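Local coordinates for protein mannan endo-1,6-alpha-mannosidase (Chaetomium thermophilum, PDB 6RY0) that probably cleaves alpha-1,6-mannosidic linkages, perhaps transferring the glycan, as a calcium-binding member of glycosyl hydrolase family 76 with a likely role in building the fungal cell wall, at residues N289-T292 and G293-D297; M331-V334 and T335-P339; G376-V379 and D380-V383. One frame throughout, in Å; residues are numbered along the deposited sequence. Where two conformers were deposited one is given.

Contact 1 of 3, residues N289-T292 and G293-D297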
ATOM      1  N   ASN A 289      -0.070  17.538 -10.533  1.00  7.51           N
ATOM      2  CA  ASN A 289      -1.526  17.606 -10.486  1.00  7.30           C
ATOM      3  C   ASN A 289      -2.111  16.679  -9.434  1.00  7.39           C
ATOM      4  O   ASN A 289      -3.003  17.085  -8.687  1.00  7.36           O
ATOM      5  CB  ASN A 289      -2.115  17.310 -11.860  1.00  8.06           C
ATOM      6  CG  ASN A 289      -2.035  18.493 -12.807  1.00 10.54           C
ATOM      7  OD1 ASN A 289      -2.127  19.631 -12.388  1.00 14.86           O
ATOM      8  ND2 ASN A 289      -1.899  18.221 -14.080  1.00 12.32           N
ATOM      9  N   LEU A 290      -1.622  15.439  -9.370  1.00  7.02           N
ATOM     10  CA  LEU A 290      -2.102  14.529  -8.356  1.00  6.52           C
ATOM     11  C   LEU A 290      -1.790  15.076  -6.963  1.00  6.62           C
ATOM     12  O   LEU A 290      -2.628  14.996  -6.059  1.00  7.08           O
ATOM     13  CB  LEU A 290      -1.476  13.147  -8.518  1.00  6.82           C
ATOM     14  CG  LEU A 290      -2.034  12.351  -9.698  1.00  7.15           C
ATOM     15  CD1 LEU A 290      -1.097  11.215 -10.069  1.00  7.96           C
ATOM     16  CD2 LEU A 290      -3.447  11.815  -9.424  1.00  8.88           C
ATOM     17  N   LEU A 291      -0.597  15.609  -6.772  1.00  6.80           N
ATOM     18  CA  LEU A 291      -0.193  16.154  -5.476  1.00  7.02           C
ATOM     19  C   LEU A 291      -1.061  17.344  -5.084  1.00  7.25           C
ATOM     20  O   LEU A 291      -1.509  17.457  -3.940  1.00  7.10           O
ATOM     21  CB  LEU A 291       1.271  16.532  -5.526  1.00  6.97           C
ATOM     22  CG  LEU A 291       1.858  17.125  -4.241  1.00  7.76           C
ATOM     23  CD1 LEU A 291       1.587  16.259  -3.006  1.00  8.14           C
ATOM     24  CD2 LEU A 291       3.341  17.387  -4.418  1.00  8.93           C
ATOM     25  N   THR A 292      -1.309  18.252  -6.023  1.00  7.18           N
ATOM     26  CA  THR A 292      -2.190  19.378  -5.744  1.00  7.23           C
ATOM     27  C   THR A 292      -3.542  18.880  -5.244  1.00  7.03           C
ATOM     28  O   THR A 292      -4.077  19.373  -4.251  1.00  7.60           O
ATOM     29  CB  THR A 292      -2.350  20.264  -6.976  1.00  7.94           C
ATOM     30  OG1 THR A 292      -1.067  20.816  -7.287  1.00  8.93           O
ATOM     31  CG2 THR A 292      -3.357  21.376  -6.800  1.00  8.76           C
ATOM     32  N   GLY A 293      -4.094  17.888  -5.930  1.00  7.13           N
ATOM     33  CA  GLY A 293      -5.371  17.345  -5.527  1.00  7.37           C
ATOM     34  C   GLY A 293      -5.335  16.734  -4.132  1.00  7.23           C
ATOM     35  O   GLY A 293      -6.270  16.945  -3.341  1.00  7.39           O
ATOM     36  N   ILE A 294      -4.296  15.973  -3.831  1.00  6.61           N
ATOM     37  CA  ILE A 294      -4.204  15.329  -2.526  1.00  6.83           C
ATOM     38  C   ILE A 294      -4.131  16.340  -1.400  1.00  7.36           C
ATOM     39  O   ILE A 294      -4.806  16.203  -0.366  1.00  7.90           O
ATOM     40  CB  ILE A 294      -2.997  14.393  -2.513  1.00  7.00           C
ATOM     41  CG1 ILE A 294      -3.261  13.160  -3.358  1.00  7.34           C
ATOM     42  CG2 ILE A 294      -2.586  14.017  -1.098  1.00  8.20           C
ATOM     43  CD1 ILE A 294      -2.001  12.408  -3.777  1.00  8.17           C
ATOM     44  N   LEU A 295      -3.303  17.355  -1.584  1.00  7.52           N
ATOM     45  CA  LEU A 295      -3.146  18.370  -0.561  1.00  8.14           C
ATOM     46  C   LEU A 295      -4.449  19.125  -0.346  1.00  8.72           C
ATOM     47  O   LEU A 295      -4.791  19.471   0.780  1.00 12.08           O
ATOM     48  CB  LEU A 295      -2.006  19.332  -0.907  1.00  8.80           C
ATOM     49  CG  LEU A 295      -0.633  18.690  -0.903  1.00  9.33           C
ATOM     50  CD1 LEU A 295       0.384  19.613  -1.523  1.00 10.90           C
ATOM     51  CD2 LEU A 295      -0.186  18.233   0.477  1.00 10.71           C
ATOM     52  N   ARG A 296      -5.185  19.370  -1.421  1.00  7.55           N
ATOM     53  CA  ARG A 296      -6.472  20.042  -1.344  1.00  8.16           C
ATOM     54  C   ARG A 296      -7.533  19.196  -0.658  1.00  8.32           C
ATOM     55  O   ARG A 296      -8.348  19.695   0.118  1.00  9.64           O
ATOM     56  CB  ARG A 296      -6.895  20.376  -2.784  1.00  8.24           C
ATOM     57  CG  ARG A 296      -8.266  20.991  -2.949  1.00  8.69           C
ATOM     58  CD  ARG A 296      -8.692  21.005  -4.404  1.00  9.09           C
ATOM     59  NE  ARG A 296      -8.906  19.627  -4.858  1.00  8.62           N
ATOM     60  CZ  ARG A 296      -8.601  19.120  -6.047  1.00  8.38           C
ATOM     61  NH1 ARG A 296      -8.071  19.878  -7.003  1.00  9.19           N
ATOM     62  NH2 ARG A 296      -8.819  17.836  -6.282  1.00  8.11           N
ATOM     63  N   ASP A 297      -7.558  17.917  -1.002  1.00  7.82           N
ATOM     64  CA  ASP A 297      -8.671  17.069  -0.613  1.00  8.31           C
ATOM     65  C   ASP A 297      -8.494  16.335   0.706  1.00  7.95           C
ATOM     66  O   ASP A 297      -9.476  16.174   1.450  1.00  9.33           O
ATOM     67  CB  ASP A 297      -8.942  16.032  -1.714  1.00  8.41           C
ATOM     68  CG  ASP A 297      -9.408  16.649  -3.024  1.00  8.86           C
ATOM     69  OD1 ASP A 297      -9.985  17.767  -2.975  1.00  9.94           O
ATOM     70  OD2 ASP A 297      -9.240  15.997  -4.079  1.00  8.92           O
TER
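L291 and L295 meet one turn apart on helix 281-298, where four main-chain bonds link the two segments. L295 N gives its hydrogen to L291 O at 3.0 Å, nearly straight at 171°. I294 N reaches L290 O at 2.9 Å. G293 N bonds to N289 O, and R296 N to T292 O. All four are the i to i+4 bonds of an alpha helix. Beside the L291-L295 bond the two leucine side chains lie obliquely, with L291 CD1 3.9 Å from L295 CD1. L291 sends CG anti to its N (chi1 180°), on the carbonyl side, and this carries its methyl up the helix toward L295. I294 CG1 rests 3.3 Å from L290 O. Three polar side chains, T292, R296 and D297, have partners. T292 OG1 is hydrogen-bonded to D288 O, one turn back, and to R344 of helix 342-358. R296 bends at chi3 (68°) and folds back, so that one face of its guanidinium lies over G293 CA, which is offset toward the rim of the group. It grips D297 side-on. R296 NE forms a salt bridge with D297 OD1 at 2.9 Å, from above the carboxylate plane, while R296 NH2 meets D297 OD2 at 2.9 Å on the syn side but tilted out of that plane. R296 NH1 bonds to T239 O. The chemistry is thus split. Leucines and isoleucine face helices 261-278, 323-337 and 342-358. On the outer side, the paired charges of R296 and D297 probably offset each other and hold the guanidinium in a fixed orientation.

Contact 2 of 3, residues M331-V334 and T335-P339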
ATOM      1  N   MET A 331       3.895   9.031   0.213  1.00  6.18           N
ATOM      2  CA  MET A 331       4.256  10.429  -0.048  1.00  6.37           C
ATOM      3  C   MET A 331       5.690  10.732   0.373  1.00  6.34           C
ATOM      4  O   MET A 331       6.389  11.494  -0.286  1.00  6.92           O
ATOM      5  CB  MET A 331       3.276  11.395   0.595  1.00  6.79           C
ATOM      6  CG  MET A 331       1.902  11.380  -0.083  1.00  7.20           C
ATOM      7  SD  MET A 331       0.703  12.529   0.619  1.00  7.84           S
ATOM      8  CE  MET A 331       1.322  14.078  -0.012  1.00 11.18           C
ATOM      9  N   ALA A 332       6.149  10.121   1.454  1.00  6.37           N
ATOM     10  CA  ALA A 332       7.526  10.300   1.864  1.00  6.95           C
ATOM     11  C   ALA A 332       8.481   9.811   0.776  1.00  6.69           C
ATOM     12  O   ALA A 332       9.456  10.486   0.418  1.00  7.14           O
ATOM     13  CB  ALA A 332       7.785   9.640   3.198  1.00  7.42           C
ATOM     14  N   VAL A 333       8.218   8.634   0.210  1.00  6.71           N
ATOM     15  CA  VAL A 333       9.070   8.118  -0.869  1.00  6.81           C
ATOM     16  C   VAL A 333       9.019   9.026  -2.108  1.00  6.86           C
ATOM     17  O   VAL A 333      10.043   9.221  -2.770  1.00  7.53           O
ATOM     18  CB  VAL A 333       8.710   6.655  -1.198  1.00  7.13           C
ATOM     19  CG1 VAL A 333       9.351   6.203  -2.504  1.00  8.04           C
ATOM     20  CG2 VAL A 333       9.136   5.776  -0.058  1.00  8.25           C
ATOM     21  N   VAL A 334       7.850   9.613  -2.405  1.00  6.83           N
ATOM     22  CA  VAL A 334       7.740  10.544  -3.509  1.00  7.00           C
ATOM     23  C   VAL A 334       8.776  11.666  -3.375  1.00  7.10           C
ATOM     24  O   VAL A 334       9.336  12.111  -4.364  1.00  7.76           O
ATOM     25  CB  VAL A 334       6.312  11.078  -3.635  1.00  7.06           C
ATOM     26  CG1 VAL A 334       6.214  12.287  -4.560  1.00  7.71           C
ATOM     27  CG2 VAL A 334       5.379   9.963  -4.088  1.00  7.39           C
ATOM     28  N   THR A 335       9.045  12.132  -2.150  1.00  7.47           N
ATOM     29  CA  THR A 335      10.015  13.212  -1.982  1.00  8.01           C
ATOM     30  C   THR A 335      11.432  12.787  -2.347  1.00  8.05           C
ATOM     31  O   THR A 335      12.276  13.652  -2.617  1.00  9.48           O
ATOM     32  CB  THR A 335      10.012  13.806  -0.568  1.00  8.01           C
ATOM     33  OG1 THR A 335      10.633  12.936   0.386  1.00  8.56           O
ATOM     34  CG2 THR A 335       8.644  14.209  -0.171  1.00  8.66           C
ATOM     35  N   GLN A 336      11.726  11.478  -2.314  1.00  8.03           N
ATOM     36  CA  GLN A 336      13.044  10.990  -2.681  1.00  8.62           C
ATOM     37  C   GLN A 336      13.206  10.841  -4.189  1.00  9.81           C
ATOM     38  O   GLN A 336      14.235  11.185  -4.742  1.00 12.33           O
ATOM     39  CB  GLN A 336      13.309   9.643  -2.035  1.00  8.66           C
ATOM     40  CG  GLN A 336      13.255   9.625  -0.549  1.00  8.68           C
ATOM     41  CD  GLN A 336      13.520   8.239  -0.018  1.00  8.34           C
ATOM     42  OE1 GLN A 336      12.836   7.307  -0.389  1.00  9.23           O
ATOM     43  NE2 GLN A 336      14.562   8.086   0.799  1.00  9.35           N
ATOM     44  N   ILE A 337      12.165  10.323  -4.837  1.00  9.60           N
ATOM     45  CA  ILE A 337      12.326  10.065  -6.255  0.60 10.88           C
ATOM     46  C   ILE A 337      11.786  11.143  -7.148  1.00 10.35           C
ATOM     47  O   ILE A 337      12.179  11.205  -8.318  1.00 10.97           O
ATOM     48  CB  ILE A 337      11.724   8.788  -6.634  0.60  9.99           C
ATOM     49  CG1 ILE A 337      10.258   8.794  -6.259  0.60  8.67           C
ATOM     50  CG2 ILE A 337      12.454   7.658  -5.950  0.60 11.00           C
ATOM     51  CD1 ILE A 337       9.487   7.604  -6.767  0.60  9.19           C
ATOM     52  N   ALA A 338      11.020  12.085  -6.585  1.00 10.56           N
ATOM     53  CA  ALA A 338      10.617  13.309  -7.267  1.00 10.02           C
ATOM     54  C   ALA A 338      10.979  14.464  -6.334  1.00 10.28           C
ATOM     55  O   ALA A 338      10.129  15.060  -5.686  1.00  9.94           O
ATOM     56  CB  ALA A 338       9.140  13.307  -7.608  1.00  9.91           C
ATOM     57  N   PRO A 339      12.268  14.766  -6.214  1.00 11.19           N
ATOM     58  CA  PRO A 339      12.699  15.697  -5.164  1.00 11.87           C
ATOM     59  C   PRO A 339      12.121  17.099  -5.251  1.00 11.16           C
ATOM     60  O   PRO A 339      12.125  17.793  -4.238  1.00 11.58           O
ATOM     61  CB  PRO A 339      14.223  15.684  -5.282  1.00 14.23           C
ATOM     62  CG  PRO A 339      14.490  15.112  -6.592  1.00 14.71           C
ATOM     63  CD  PRO A 339      13.398  14.183  -6.935  1.00 12.42           C
TER
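V333 O takes two backbone hydrogens as helix 323-337 nears its C-terminal end. I337 N is 3.2 Å from V333 O, nearly on the line of the carbonyl. Q336 N is 2.9 Å from the same V333 O but lies well above the carbonyl plane. The first bond is of the alpha type and the second of the 3-10 type. T335 N makes only weak bonds, to M331 O and A332 O. The last turn is closed by A338 N, 2.8 Å from V334 O. A338 is the first residue to leave helical angles, and P339 follows it. The side chains stay close to this backbone. T335 OG1 donates to A332 O at 2.7 Å, in the carbonyl plane. Its chi1 of 74° sets the hydroxyl between N and the carbonyl carbon, the crowded position, where it can reach back down the helix. A332 O thus accepts from the hydroxyl of T335 as well as, weakly, from T335 N. T335 CG2 lies 3.5 Å from M331 O. Q336 runs back obliquely past V333, and its OE1 is 4.0 Å from V333 CG2. One turn apart, V334 CG1 is 4.3 Å from A338 CB. The end of the helix is tied to its surroundings by I337 O, which accepts from N276, and by A338 O, which accepts from T341. V334 packs on A272 of helix 261-278, and A338 on W275 of the same helix. T335 touches I345 and L346 of helix 342-358. Thus this buried helix end lies between those two helices, while Q336 meets I404 and P410 in a loop.

Contact 3 of 3, residues G376-V379 and D380-V383; sequences GKFV and DPSV
The backbone runs extended through F378, V379 and D380, then turns at P381 into a 3-10 segment, where V383 N bonds to D380 O. F378 folds forward along this path. Its CG lies anti to the backbone N (chi1 174°), and the ring then covers the next peptide but one. D380 N sits over one ring face, 3.7 Å from F378 CE2. F378 CZ is 3.9 Å from P381 CD, with the two side chains roughly perpendicular. With an alanine in place of F378, D380 N and P381 CD would lose the ring beside them, and a gap is likely to open next to the turn. V379 and V383 also cross at about a right angle. V379 CG1 presses on V383 CG2 at 3.4 Å, tighter than usual for two carbons. The D380 carboxylate bonds into the turn. Its OD1 accepts from S382 N at 2.8 Å through the anti lone pair, which makes an Asx turn. The same D380 OD1 forms a salt bridge with R368, so a positive charge and a backbone N-H share one oxygen. The contact lies near the surface, in the loop between helices 342-358 and 389-401. The same loop supplies P363, R368 and Y372 around it, and Q313 comes from the loop before helix 323-337. The 3-10 segment leads directly toward H385, which binds calcium with D73, and the P381 side chain is about 10 Å from the ion.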
ATOM      1  N   GLY A 376      -8.038  15.733  17.214  1.00 11.85           N
ATOM      2  CA  GLY A 376      -7.211  16.055  18.361  1.00 12.90           C
ATOM      3  C   GLY A 376      -7.428  15.228  19.608  1.00 12.76           C
ATOM      4  O   GLY A 376      -6.788  15.509  20.627  1.00 15.15           O
ATOM      5  N   LYS A 377      -8.294  14.228  19.541  0.95 11.71           N
ATOM      6  CA  LYS A 377      -8.669  13.451  20.723  0.95 12.73           C
ATOM      7  C   LYS A 377      -8.591  11.969  20.411  0.95 11.20           C
ATOM      8  O   LYS A 377      -8.926  11.541  19.316  0.95 10.99           O
ATOM      9  CB  LYS A 377     -10.105  13.794  21.150  0.95 16.22           C
ATOM     10  CG  LYS A 377     -10.333  15.271  21.363  0.95 20.08           C
ATOM     11  CD  LYS A 377     -11.765  15.602  21.742  0.95 23.58           C
ATOM     12  CE  LYS A 377     -11.992  17.105  21.891  0.95 26.40           C
ATOM     13  NZ  LYS A 377     -13.363  17.422  22.356  0.95 28.40           N
ATOM     14  N   PHE A 378      -8.194  11.201  21.415  1.00 11.39           N
ATOM     15  CA  PHE A 378      -8.243   9.756  21.340  1.00 10.53           C
ATOM     16  C   PHE A 378      -9.681   9.289  21.296  1.00 10.88           C
ATOM     17  O   PHE A 378     -10.495   9.683  22.125  1.00 12.19           O
ATOM     18  CB  PHE A 378      -7.534   9.128  22.542  1.00 10.85           C
ATOM     19  CG  PHE A 378      -7.689   7.632  22.593  1.00 10.53           C
ATOM     20  CD1 PHE A 378      -6.904   6.820  21.769  1.00 10.42           C
ATOM     21  CD2 PHE A 378      -8.633   7.028  23.406  1.00 11.13           C
ATOM     22  CE1 PHE A 378      -7.069   5.464  21.758  1.00 10.61           C
ATOM     23  CE2 PHE A 378      -8.769   5.676  23.421  1.00 11.82           C
ATOM     24  CZ  PHE A 378      -7.991   4.881  22.585  1.00 11.42           C
ATOM     25  N   VAL A 379      -9.970   8.407  20.353  1.00 10.29           N
ATOM     26  CA  VAL A 379     -11.237   7.718  20.211  1.00 10.78           C
ATOM     27  C   VAL A 379     -10.899   6.230  20.251  1.00  9.93           C
ATOM     28  O   VAL A 379     -10.037   5.757  19.522  1.00  9.94           O
ATOM     29  CB  VAL A 379     -11.914   8.062  18.863  1.00 11.63           C
ATOM     30  CG1 VAL A 379     -13.155   7.261  18.676  1.00 13.65           C
ATOM     31  CG2 VAL A 379     -12.199   9.560  18.761  1.00 12.47           C
ATOM     32  N   ASP A 380     -11.603   5.489  21.099  0.99 11.00           N
ATOM     33  CA  ASP A 380     -11.350   4.068  21.201  0.99 12.01           C
ATOM     34  C   ASP A 380     -11.648   3.370  19.878  0.99 11.45           C
ATOM     35  O   ASP A 380     -12.731   3.531  19.327  0.99 11.02           O
ATOM     36  CB  ASP A 380     -12.247   3.487  22.298  0.99 15.74           C
ATOM     37  CG  ASP A 380     -11.790   2.141  22.748  0.99 18.89           C
ATOM     38  OD1 ASP A 380     -11.676   1.238  21.926  0.99 18.52           O
ATOM     39  OD2 ASP A 380     -11.430   1.990  23.919  0.99 22.92           O
ATOM     40  N   PRO A 381     -10.698   2.567  19.363  1.00 11.25           N
ATOM     41  CA  PRO A 381     -10.966   1.791  18.149  1.00 10.66           C
ATOM     42  C   PRO A 381     -12.209   0.929  18.193  1.00 11.06           C
ATOM     43  O   PRO A 381     -12.725   0.586  17.129  1.00 10.41           O
ATOM     44  CB  PRO A 381      -9.686   0.962  17.968  1.00 11.41           C
ATOM     45  CG  PRO A 381      -8.627   1.864  18.551  1.00 12.32           C
ATOM     46  CD  PRO A 381      -9.273   2.515  19.743  1.00 12.03           C
ATOM     47  N   SER A 382     -12.744   0.637  19.360  1.00 11.87           N
ATOM     48  CA  SER A 382     -13.964  -0.148  19.422  1.00 13.16           C
ATOM     49  C   SER A 382     -15.132   0.591  18.732  1.00 12.76           C
ATOM     50  O   SER A 382     -16.069  -0.082  18.285  1.00 13.49           O
ATOM     51  CB  SER A 382     -14.306  -0.431  20.883  1.00 15.88           C
ATOM     52  OG  SER A 382     -14.680   0.767  21.555  1.00 18.84           O
ATOM     53  N   VAL A 383     -15.059   1.915  18.576  1.00 12.46           N
ATOM     54  CA  VAL A 383     -16.137   2.618  17.908  1.00 13.05           C
ATOM     55  C   VAL A 383     -16.237   2.195  16.458  1.00 12.62           C
ATOM     56  O   VAL A 383     -17.328   2.269  15.861  1.00 13.53           O
ATOM     57  CB  VAL A 383     -16.034   4.178  18.008  1.00 14.85           C
ATOM     58  CG1 VAL A 383     -15.973   4.588  19.462  1.00 15.19           C
ATOM     59  CG2 VAL A 383     -14.920   4.769  17.136  1.00 15.82           C
TER

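From the N terminus, contact 1 comes first, on helix 281-298. Contact 2 follows at the end of helix 323-337, and contact 3 lies in the loop between helices 342-358 and 389-401. They follow in series, and none nests in or crosses another. Each is local, so none closes a long loop. Contacts 1 and 2 touch directly: L291 CD1 packs 3.7 Å from M331 CE, and I294 also meets M331. Both pack against helices 261-278 and 342-358, so they join four helices. Contact 3 stands apart on the calcium side, its nearest atoms about 16 Å from contact 1 and 19 Å from contact 2.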